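Local coordinates for VC0179-like protein (Escherichia coli, PDB 4XJ6), which probably joins GTP and ATP into cyclic GMP-AMP, as a bacterial homologue of cyclic GMP-AMP synthase with a magnesium-dependent nucleotidyltransferase fold, at residues A[138-143]-A[240-245]; A[325-330]-A[368-373]. All blocks are in the same frame, centred on the assembly; numbering follows the deposited sequence.

Contact 1: A[138-143]-A[240-245]. With GH3 (3'-deoxy-guanosine-5'-triphosphate), chain E.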
loop_
_atom_site.group_PDB
_atom_site.type_symbol
_atom_site.label_atom_id
_atom_site.label_comp_id
_atom_site.label_asym_id
_atom_site.label_seq_id
_atom_site.Cartn_x
_atom_site.Cartn_y
_atom_site.Cartn_z
ATOM N N MET A 138 -19.866 -1.168 -12.595
ATOM C CA MET A 138 -20.923 -2.159 -12.706
ATOM C C MET A 138 -22.133 -1.737 -11.895
ATOM O O MET A 138 -22.070 -0.784 -11.122
ATOM C CB MET A 138 -20.434 -3.525 -12.224
ATOM C CG MET A 138 -20.230 -3.590 -10.719
ATOM S SD MET A 138 -19.571 -5.166 -10.151
ATOM C CE MET A 138 -17.937 -5.133 -10.882
ATOM N N THR A 139 -23.238 -2.450 -12.073
ATOM C CA THR A 139 -24.379 -2.282 -11.184
ATOM C C THR A 139 -23.964 -2.719 -9.782
ATOM O O THR A 139 -23.486 -3.839 -9.585
ATOM C CB THR A 139 -25.607 -3.097 -11.638
ATOM O OG1 THR A 139 -26.022 -2.659 -12.937
ATOM C CG2 THR A 139 -26.750 -2.912 -10.661
ATOM N N VAL A 140 -24.129 -1.828 -8.811
ATOM C CA VAL A 140 -23.850 -2.163 -7.420
ATOM C C VAL A 140 -25.114 -2.029 -6.582
ATOM O O VAL A 140 -25.579 -0.924 -6.300
ATOM C CB VAL A 140 -22.737 -1.276 -6.825
ATOM C CG1 VAL A 140 -22.590 -1.529 -5.325
ATOM C CG2 VAL A 140 -21.420 -1.524 -7.552
ATOM N N PHE A 141 -25.669 -3.168 -6.190
ATOM C CA PHE A 141 -26.881 -3.185 -5.387
ATOM C C PHE A 141 -26.573 -2.811 -3.941
ATOM O O PHE A 141 -25.410 -2.634 -3.570
ATOM C CB PHE A 141 -27.543 -4.559 -5.453
ATOM C CG PHE A 141 -27.850 -5.018 -6.851
ATOM C CD1 PHE A 141 -28.867 -4.427 -7.583
ATOM C CD2 PHE A 141 -27.130 -6.051 -7.428
ATOM C CE1 PHE A 141 -29.154 -4.852 -8.867
ATOM C CE2 PHE A 141 -27.411 -6.481 -8.710
ATOM C CZ PHE A 141 -28.425 -5.882 -9.432
ATOM N N GLU A 142 -27.618 -2.689 -3.129
ATOM C CA GLU A 142 -27.463 -2.324 -1.725
ATOM C C GLU A 142 -26.728 -3.417 -0.958
ATOM O O GLU A 142 -26.034 -3.149 0.021
ATOM C CB GLU A 142 -28.829 -2.060 -1.084
ATOM C CG GLU A 142 -29.610 -0.923 -1.716
ATOM C CD GLU A 142 -28.901 0.405 -1.576
ATOM O OE1 GLU A 142 -28.335 0.662 -0.492
ATOM O OE2 GLU A 142 -28.904 1.187 -2.549
ATOM N N SER A 143 -26.886 -4.652 -1.420
ATOM C CA SER A 143 -26.292 -5.804 -0.755
ATOM C C SER A 143 -24.873 -6.110 -1.234
ATOM O O SER A 143 -24.002 -6.436 -0.427
ATOM C CB SER A 143 -27.173 -7.038 -0.958
ATOM O OG SER A 143 -27.263 -7.372 -2.330
ATOM N N LYS A 240 -20.015 2.866 -1.785
ATOM C CA LYS A 240 -20.271 1.862 -2.806
ATOM C C LYS A 240 -18.980 1.348 -3.433
ATOM O O LYS A 240 -19.014 0.548 -4.369
ATOM C CB LYS A 240 -21.184 2.434 -3.887
ATOM C CG LYS A 240 -22.586 2.783 -3.417
ATOM C CD LYS A 240 -23.524 1.595 -3.526
ATOM C CE LYS A 240 -24.971 2.015 -3.322
ATOM N NZ LYS A 240 -25.919 0.903 -3.611
ATOM N N VAL A 241 -17.846 1.820 -2.923
ATOM C CA VAL A 241 -16.549 1.331 -3.374
ATOM C C VAL A 241 -16.235 0.013 -2.676
ATOM O O VAL A 241 -15.751 -0.004 -1.544
ATOM C CB VAL A 241 -15.419 2.349 -3.103
ATOM C CG1 VAL A 241 -14.090 1.812 -3.619
ATOM C CG2 VAL A 241 -15.738 3.688 -3.746
ATOM N N ASN A 242 -16.523 -1.090 -3.358
ATOM C CA ASN A 242 -16.379 -2.417 -2.772
ATOM C C ASN A 242 -15.043 -3.087 -3.089
ATOM O O ASN A 242 -14.673 -3.246 -4.252
ATOM C CB ASN A 242 -17.527 -3.314 -3.234
ATOM C CG ASN A 242 -18.830 -3.007 -2.519
ATOM O OD1 ASN A 242 -19.201 -3.690 -1.564
ATOM N ND2 ASN A 242 -19.526 -1.969 -2.969
ATOM N N LEU A 243 -14.326 -3.483 -2.042
ATOM C CA LEU A 243 -13.071 -4.209 -2.195
ATOM C C LEU A 243 -13.321 -5.714 -2.219
ATOM O O LEU A 243 -13.983 -6.256 -1.333
ATOM C CB LEU A 243 -12.104 -3.856 -1.064
ATOM C CG LEU A 243 -10.725 -4.516 -1.082
ATOM C CD1 LEU A 243 -9.978 -4.122 -2.347
ATOM C CD2 LEU A 243 -9.934 -4.144 0.170
ATOM N N ALA A 244 -12.796 -6.387 -3.239
ATOM C CA ALA A 244 -12.931 -7.835 -3.333
ATOM C C ALA A 244 -11.886 -8.524 -2.457
ATOM O O ALA A 244 -10.686 -8.304 -2.618
ATOM C CB ALA A 244 -12.804 -8.290 -4.778
ATOM N N LEU A 245 -12.353 -9.352 -1.528
ATOM C CA LEU A 245 -11.470 -10.019 -0.574
ATOM C C LEU A 245 -11.059 -11.410 -1.055
ATOM O O LEU A 245 -11.831 -12.108 -1.711
ATOM C CB LEU A 245 -12.144 -10.109 0.794
ATOM C CG LEU A 245 -12.565 -8.766 1.392
ATOM C CD1 LEU A 245 -13.310 -8.969 2.697
ATOM C CD2 LEU A 245 -11.351 -7.880 1.603
HETATM O O3A GH3 E . -0.276 -6.593 3.159
HETATM P PA GH3 E . -1.877 -6.492 3.291
HETATM O O1A GH3 E . -2.213 -5.716 4.542
HETATM O O2A GH3 E . -2.537 -7.852 3.290
HETATM O "O5'" GH3 E . -2.315 -5.627 2.006
HETATM C "C5'" GH3 E . -1.377 -4.805 1.346
HETATM C "C4'" GH3 E . -2.105 -3.944 0.325
HETATM O "O4'" GH3 E . -3.490 -4.206 0.390
HETATM C "C3'" GH3 E . -1.952 -2.450 0.555
HETATM C "C2'" GH3 E . -3.278 -1.880 0.075
HETATM O "O2'" GH3 E . -3.165 -1.436 -1.257
HETATM C "C1'" GH3 E . -4.255 -3.042 0.132
HETATM N N9 GH3 E . -5.138 -2.868 1.295
HETATM C C8 GH3 E . -4.889 -3.414 2.528
HETATM N N7 GH3 E . -5.896 -3.071 3.355
HETATM C C5 GH3 E . -6.788 -2.326 2.664
HETATM C C6 GH3 E . -7.983 -1.737 3.046
HETATM O O6 GH3 E . -8.383 -1.860 4.203
HETATM N N1 GH3 E . -8.712 -1.015 2.128
HETATM C C2 GH3 E . -8.247 -0.885 0.836
HETATM N N2 GH3 E . -8.963 -0.184 -0.044
HETATM N N3 GH3 E . -7.053 -1.477 0.462
HETATM C C4 GH3 E . -6.330 -2.188 1.361
#
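Lys240 reaches across to Val140 and Glu142 in a surface contact, where the loop after strand 128-138 meets the chain entering strand 242-244 at the margin of the nucleotidyltransferase sheet. Both strands border strand 188-198 in that mixed sheet: Met138 pairs through its backbone with Ile197, and Asn242 with Ala196. The contact therefore sets a loop after strand 128-138 against the start of strand 242-244. The area is small, 190 Å² buried in total.

The lysine chain bends at chi2 (-88°) and then runs extended, which carries NZ out to the loop. There NZ donates to Val140 O at 3.3 Å; the C=O...N angle is 137°, and the nitrogen stands 40° out of the carbonyl plane. A second bond, weak as a hydrogen bond but part of a salt bridge, joins NZ to Glu142 OE2 at 3.2 Å. The glutamate's CB starts away from the lysine, and a bend at chi2 swings the carboxylate back. One ammonium is thus shared between a backbone carbonyl and, more loosely, the carboxylate two residues on.

Further back along the lysine chain the contact is apolar: the side chains of Val140 and Lys240 run alongside each other, pointing contrary ways, with Val140 CG1 3.7 Å from Lys240 CD. On the same strand as Asn242, Leu243 CD2 lies 3.7 Å from C2 of the bound 3'-deoxy-GTP guanine. Val140 CG1 also lies 3.9 Å from Asn242 ND2, the nitrogen that makes a weak 2.9 Å bond to Lys240 O.

Contact 2: A[325-330]-A[368-373]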
loop_
_atom_site.group_PDB
_atom_site.type_symbol
_atom_site.label_atom_id
_atom_site.label_comp_id
_atom_site.label_asym_id
_atom_site.label_seq_id
_atom_site.Cartn_x
_atom_site.Cartn_y
_atom_site.Cartn_z
ATOM N N ILE A 325 7.343 13.032 19.007
ATOM C CA ILE A 325 6.654 11.887 18.428
ATOM C C ILE A 325 7.119 10.571 19.046
ATOM O O ILE A 325 6.300 9.732 19.420
ATOM C CB ILE A 325 6.859 11.844 16.902
ATOM C CG1 ILE A 325 6.078 12.979 16.238
ATOM C CG2 ILE A 325 6.425 10.503 16.325
ATOM C CD1 ILE A 325 6.343 13.102 14.762
ATOM N N ALA A 326 8.433 10.406 19.159
ATOM C CA ALA A 326 9.023 9.185 19.704
ATOM C C ALA A 326 8.574 8.937 21.141
ATOM O O ALA A 326 8.270 7.808 21.521
ATOM C CB ALA A 326 10.541 9.255 19.632
ATOM N N ARG A 327 8.529 10.003 21.932
ATOM C CA ARG A 327 8.135 9.912 23.334
ATOM C C ARG A 327 6.693 9.431 23.503
ATOM O O ARG A 327 6.400 8.607 24.371
ATOM C CB ARG A 327 8.310 11.270 24.020
ATOM C CG ARG A 327 7.596 11.401 25.360
ATOM C CD ARG A 327 8.337 10.685 26.475
ATOM N NE ARG A 327 9.297 11.565 27.134
ATOM C CZ ARG A 327 9.379 11.736 28.448
ATOM N NH1 ARG A 327 8.557 11.083 29.258
ATOM N NH2 ARG A 327 10.286 12.559 28.954
ATOM N N LEU A 328 5.800 9.941 22.660
ATOM C CA LEU A 328 4.368 9.721 22.829
ATOM C C LEU A 328 3.820 8.576 21.981
ATOM O O LEU A 328 2.709 8.099 22.219
ATOM C CB LEU A 328 3.607 11.007 22.502
ATOM C CG LEU A 328 3.778 12.144 23.508
ATOM C CD1 LEU A 328 3.007 13.380 23.074
ATOM C CD2 LEU A 328 3.331 11.689 24.888
ATOM N N LEU A 329 4.598 8.138 20.995
ATOM C CA LEU A 329 4.158 7.081 20.084
ATOM C C LEU A 329 3.728 5.781 20.784
ATOM O O LEU A 329 2.706 5.206 20.413
ATOM C CB LEU A 329 5.255 6.766 19.063
ATOM C CG LEU A 329 4.808 5.881 17.902
ATOM C CD1 LEU A 329 3.894 6.654 16.958
ATOM C CD2 LEU A 329 6.006 5.306 17.162
ATOM N N PRO A 330 4.494 5.309 21.791
ATOM C CA PRO A 330 4.046 4.064 22.430
ATOM C C PRO A 330 2.713 4.206 23.164
ATOM O O PRO A 330 1.956 3.238 23.258
ATOM C CB PRO A 330 5.172 3.753 23.421
ATOM C CG PRO A 330 6.350 4.483 22.905
ATOM C CD PRO A 330 5.810 5.731 22.305
ATOM N N GLY A 368 11.814 2.039 22.492
ATOM C CA GLY A 368 13.255 2.130 22.344
ATOM C C GLY A 368 13.712 3.345 21.555
ATOM O O GLY A 368 14.846 3.798 21.707
ATOM N N LEU A 369 12.825 3.873 20.716
ATOM C CA LEU A 369 13.172 4.977 19.824
ATOM C C LEU A 369 13.569 6.260 20.553
ATOM O O LEU A 369 14.582 6.874 20.217
ATOM C CB LEU A 369 12.009 5.280 18.878
ATOM C CG LEU A 369 12.242 6.454 17.923
ATOM C CD1 LEU A 369 13.516 6.251 17.105
ATOM C CD2 LEU A 369 11.041 6.672 17.012
ATOM N N TYR A 370 12.765 6.667 21.531
ATOM C CA TYR A 370 12.989 7.922 22.245
ATOM C C TYR A 370 14.361 7.965 22.910
ATOM O O TYR A 370 15.000 9.016 22.971
ATOM C CB TYR A 370 11.892 8.140 23.289
ATOM C CG TYR A 370 11.947 9.487 23.978
ATOM C CD1 TYR A 370 11.940 10.667 23.244
ATOM C CD2 TYR A 370 11.986 9.579 25.362
ATOM C CE1 TYR A 370 11.985 11.898 23.868
ATOM C CE2 TYR A 370 12.027 10.805 25.997
ATOM C CZ TYR A 370 12.026 11.963 25.244
ATOM O OH TYR A 370 12.071 13.189 25.871
ATOM N N GLY A 371 14.815 6.815 23.397
ATOM C CA GLY A 371 16.111 6.723 24.044
ATOM C C GLY A 371 17.257 6.906 23.073
ATOM O O GLY A 371 18.287 7.487 23.409
ATOM N N ILE A 372 17.068 6.404 21.859
ATOM C CA ILE A 372 18.076 6.504 20.816
ATOM C C ILE A 372 18.284 7.957 20.379
ATOM O O ILE A 372 19.417 8.416 20.228
ATOM C CB ILE A 372 17.691 5.646 19.596
ATOM C CG1 ILE A 372 17.773 4.158 19.948
ATOM C CG2 ILE A 372 18.571 5.984 18.402
ATOM C CD1 ILE A 372 17.208 3.250 18.881
ATOM N N LEU A 373 17.180 8.678 20.200
ATOM C CA LEU A 373 17.222 10.066 19.749
ATOM C C LEU A 373 17.875 10.993 20.775
ATOM O O LEU A 373 18.435 12.031 20.418
ATOM C CB LEU A 373 15.811 10.565 19.432
ATOM C CG LEU A 373 15.077 9.844 18.301
ATOM C CD1 LEU A 373 13.742 10.513 18.023
ATOM C CD2 LEU A 373 15.933 9.797 17.041
HETATM O O HOH W 1 9.810 5.888 22.232
#
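Tyr370 holds CG anti to its own backbone N (chi1 -174°), which sends its ring along the flank of helix 325-330, and Arg327, whose CG too lies opposite the backbone nitrogen and whose chain bends at chi2 and chi3, folds over that ring. Two levels of the arginine meet the tyrosine. Near the backbone, Arg327 CB makes a CH-pi contact: it lies 3.8 Å from the ring centroid and almost on the ring normal, so it sits over the centre of one face. Further out, Arg327 NE comes to 3.1 Å from Tyr370 CE2. The guanidinium plane is turned 48° from the ring, so the group is tilted against the tyrosine instead of stacked flat on it. Tyr370 OH lies at the guanidinium edge, but Arg327 NE and Tyr370 OH, 3.5 Å apart, are too poorly angled for a hydrogen bond.

The two segments belong to helices 318-335 and 357-377, an antiparallel pair within the C-terminal helical domain of this cGAS-like enzyme; the axes of the two short segments approach to 7.9 Å with an angle of 165° between directions. Ala326, whose small side chain points at the partner helix, is consistent with this close approach. Its CB touches Leu369 CG at 3.7 Å and Leu373 CD1 at 3.8 Å, residues one helical turn apart, and also meets Tyr370 near the plane of its ring. Leu369 also touches Met282 and Trp285 of helix 274-289, while Leu373 packs on Ile389 and Phe393 of helix 382-393.

Beside the alanine a water bridges the two backbones. It donates to Ala326 O at 2.6 Å and accepts from Tyr370 N at 3.1 Å.

In the fold
From the N terminus, the chain passes the helices before residue 106 and enters the mixed sheet. Contact 1 opens at 138-143, just after strand 128-138, and closes at 240-245; the 96 intervening residues include helix 149-166, strands 170-174, 179-183 and 188-198, and the unmodelled 201-235. Only after this does contact 2 open, at 325-330, closing a shorter loop of 37 residues at 368-373. The two are in series, neither nested nor crossed. Contact 1 ties a loop after strand 128-138 to the start of strand 242-244, contact 2 two helices of the C-terminal domain. Their centres lie 42 Å apart, on opposite sides of the chain's centre, and their nearest atoms about 24 Å apart.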